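Local coordinates for protein succinylglutamate desuccinylase/aspartoacylase (Ruegeria sp. TM1040, PDB 3NA6) that probably acts as a zinc-dependent hydrolase of the succinylglutamate desuccinylase/aspartoacylase family, removing acyl groups from N-acylated amino acids, at residues G21-P26 and D128-T133. Sequence-based numbering, arbitrary orientation.
Sequences GFLKLP and DYFQRT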
loop_
_atom_site.group_PDB
_atom_site.type_symbol
_atom_site.label_atom_id
_atom_site.label_comp_id
_atom_site.label_asym_id
_atom_site.label_seq_id
_atom_site.Cartn_x
_atom_site.Cartn_y
_atom_site.Cartn_z
ATOM N N GLY A 21 20.325 28.040 -1.412
ATOM C CA GLY A 21 19.490 27.753 -0.270
ATOM C C GLY A 21 18.209 27.072 -0.657
ATOM O O GLY A 21 18.211 26.227 -1.554
ATOM N N PHE A 22 17.127 27.428 0.048
ATOM C CA PHE A 22 15.849 26.746 -0.075
ATOM C C PHE A 22 14.674 27.690 0.021
ATOM O O PHE A 22 14.749 28.702 0.676
ATOM C CB PHE A 22 15.690 25.671 1.009
ATOM C CG PHE A 22 16.886 24.767 1.119
ATOM C CD1 PHE A 22 17.025 23.669 0.274
ATOM C CD2 PHE A 22 17.915 25.067 1.997
ATOM C CE1 PHE A 22 18.157 22.879 0.324
ATOM C CE2 PHE A 22 19.051 24.275 2.039
ATOM C CZ PHE A 22 19.153 23.180 1.202
ATOM N N LEU A 23 13.592 27.337 -0.667
ATOM C CA LEU A 23 12.289 27.874 -0.366
ATOM C C LEU A 23 11.652 26.944 0.683
ATOM O O LEU A 23 11.333 25.778 0.404
ATOM C CB LEU A 23 11.438 27.904 -1.641
ATOM C CG LEU A 23 12.045 28.702 -2.808
ATOM C CD1 LEU A 23 11.107 28.707 -3.993
ATOM C CD2 LEU A 23 12.383 30.113 -2.401
ATOM N N LYS A 24 11.519 27.437 1.894
ATOM C CA LYS A 24 10.898 26.677 2.965
ATOM C C LYS A 24 9.385 26.810 2.942
ATOM O O LYS A 24 8.817 27.883 3.196
ATOM C CB LYS A 24 11.450 27.145 4.305
ATOM C CG LYS A 24 11.079 26.292 5.522
ATOM C CD LYS A 24 11.977 26.717 6.742
ATOM C CE LYS A 24 11.178 27.092 7.980
ATOM N NZ LYS A 24 9.969 27.980 7.844
ATOM N N LEU A 25 8.733 25.712 2.608
ATOM C CA LEU A 25 7.274 25.664 2.570
ATOM C C LEU A 25 6.846 24.839 3.759
ATOM O O LEU A 25 7.087 23.633 3.781
ATOM C CB LEU A 25 6.850 25.016 1.254
ATOM C CG LEU A 25 5.419 24.584 0.996
ATOM C CD1 LEU A 25 4.503 25.714 1.335
ATOM C CD2 LEU A 25 5.359 24.169 -0.482
ATOM N N PRO A 26 6.231 25.466 4.762
ATOM C CA PRO A 26 5.742 24.677 5.875
ATOM C C PRO A 26 4.802 23.566 5.446
ATOM O O PRO A 26 3.933 23.775 4.639
ATOM C CB PRO A 26 5.013 25.701 6.746
ATOM C CG PRO A 26 5.612 27.023 6.377
ATOM C CD PRO A 26 5.888 26.890 4.904
ATOM N N ASP A 128 1.313 29.389 -6.213
ATOM C CA ASP A 128 1.000 30.727 -5.734
ATOM C C ASP A 128 2.255 31.575 -5.467
ATOM O O ASP A 128 2.265 32.779 -5.703
ATOM C CB ASP A 128 0.140 30.665 -4.467
ATOM C CG ASP A 128 -0.151 32.031 -3.912
ATOM O OD1 ASP A 128 -1.076 32.705 -4.438
ATOM O OD2 ASP A 128 0.582 32.438 -2.996
ATOM N N TYR A 129 3.297 30.946 -4.950
ATOM C CA TYR A 129 4.538 31.651 -4.670
ATOM C C TYR A 129 5.201 32.084 -5.975
ATOM O O TYR A 129 5.761 33.174 -6.070
ATOM C CB TYR A 129 5.490 30.779 -3.830
ATOM C CG TYR A 129 6.734 31.502 -3.397
ATOM C CD1 TYR A 129 6.697 32.455 -2.384
ATOM C CD2 TYR A 129 7.941 31.243 -3.994
ATOM C CE1 TYR A 129 7.840 33.118 -2.009
ATOM C CE2 TYR A 129 9.071 31.888 -3.606
ATOM C CZ TYR A 129 9.019 32.823 -2.641
ATOM O OH TYR A 129 10.171 33.459 -2.287
ATOM N N PHE A 130 5.179 31.208 -6.974
ATOM C CA PHE A 130 5.714 31.561 -8.281
ATOM C C PHE A 130 4.871 32.638 -8.934
ATOM O O PHE A 130 5.418 33.596 -9.457
ATOM C CB PHE A 130 5.907 30.315 -9.173
ATOM C CG PHE A 130 7.212 29.575 -8.880
ATOM C CD1 PHE A 130 7.402 28.954 -7.640
ATOM C CD2 PHE A 130 8.248 29.575 -9.781
ATOM C CE1 PHE A 130 8.559 28.342 -7.332
ATOM C CE2 PHE A 130 9.441 28.950 -9.477
ATOM C CZ PHE A 130 9.591 28.321 -8.261
ATOM N N GLN A 131 3.549 32.487 -8.902
ATOM C CA GLN A 131 2.631 33.464 -9.510
ATOM C C GLN A 131 2.787 34.878 -8.943
ATOM O O GLN A 131 2.895 35.837 -9.698
ATOM C CB GLN A 131 1.189 33.027 -9.271
ATOM C CG GLN A 131 0.099 33.934 -9.882
ATOM C CD GLN A 131 -0.037 33.786 -11.392
ATOM O OE1 GLN A 131 0.003 32.677 -11.926
ATOM N NE2 GLN A 131 -0.187 34.915 -12.086
ATOM N N ARG A 132 2.809 34.997 -7.617
ATOM C CA ARG A 132 2.738 36.312 -6.960
ATOM C C ARG A 132 4.064 36.845 -6.433
ATOM O O ARG A 132 4.180 38.043 -6.205
ATOM C CB ARG A 132 1.697 36.283 -5.830
ATOM C CG ARG A 132 0.262 36.075 -6.373
ATOM C CD ARG A 132 -0.824 36.434 -5.365
ATOM N NE ARG A 132 -0.687 35.584 -4.189
ATOM C CZ ARG A 132 -0.655 35.988 -2.925
ATOM N NH1 ARG A 132 -0.843 37.262 -2.604
ATOM N NH2 ARG A 132 -0.476 35.093 -1.973
ATOM N N THR A 133 5.070 35.995 -6.241
ATOM C CA THR A 133 6.322 36.467 -5.676
ATOM C C THR A 133 7.457 36.384 -6.674
ATOM O O THR A 133 8.086 37.390 -6.956
ATOM C CB THR A 133 6.683 35.737 -4.354
ATOM O OG1 THR A 133 5.587 35.873 -3.455
ATOM C CG2 THR A 133 7.936 36.336 -3.707
#
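Leu23 on the strand 21-26 faces Tyr129 on the helical segment 128-133, with their CA atoms 9.6 Å apart. That spacing keeps the two backbones apart, so side chains alone make the contact. The strand lies near one end of the large mixed sheet, between strands 8-9 and 36-46. The helix packs on one side of this sheet.

Leu23 carries the strand side of the contact. Its side chain leaves the strand toward the helix. Both methyl groups reach the Tyr129 ring: Leu23 CD1 lies 3.8 Å from Tyr129 CE2, and Leu23 CD2 lies 3.9 Å from the same atom. Leu23 CD2 also comes within 4.0 Å of Tyr129 OH. Both methyls approach obliquely from the same side of the ring plane, near CE2. Tyr129 has CG anti to its own N (chi1 -174°), which carries the ring out from the helix to Leu23. Thr133 CB, one turn on, lies over the opposite face, offset toward the rim. Phe130 adds a smaller contact, with Phe130 CE1 4.2 Å from Leu23 CD1, and its ring also meets that of Phe91.

On the same helix, Arg132 holds Asp128 side-on. Arg132 NE donates a hydrogen bond to Asp128 OD1 (2.9 Å), part of a salt bridge, and Arg132 NH2 donates another to Asp128 OD2 (3.0 Å). Asn5 also bonds to the carboxylate, and Arg132 NH2 to the carbonyl of Lys3. Pro9 touches both Leu23 and Tyr129, while Ile39 and Ile41 pack against Leu23.

All three touching residues are buried. Shape and burial, rather than directional bonds, therefore join helix 122-134 to strand 17-26 here. The polar grip of the helix on residues near the N terminus comes instead from the Asp128–Arg132 pair.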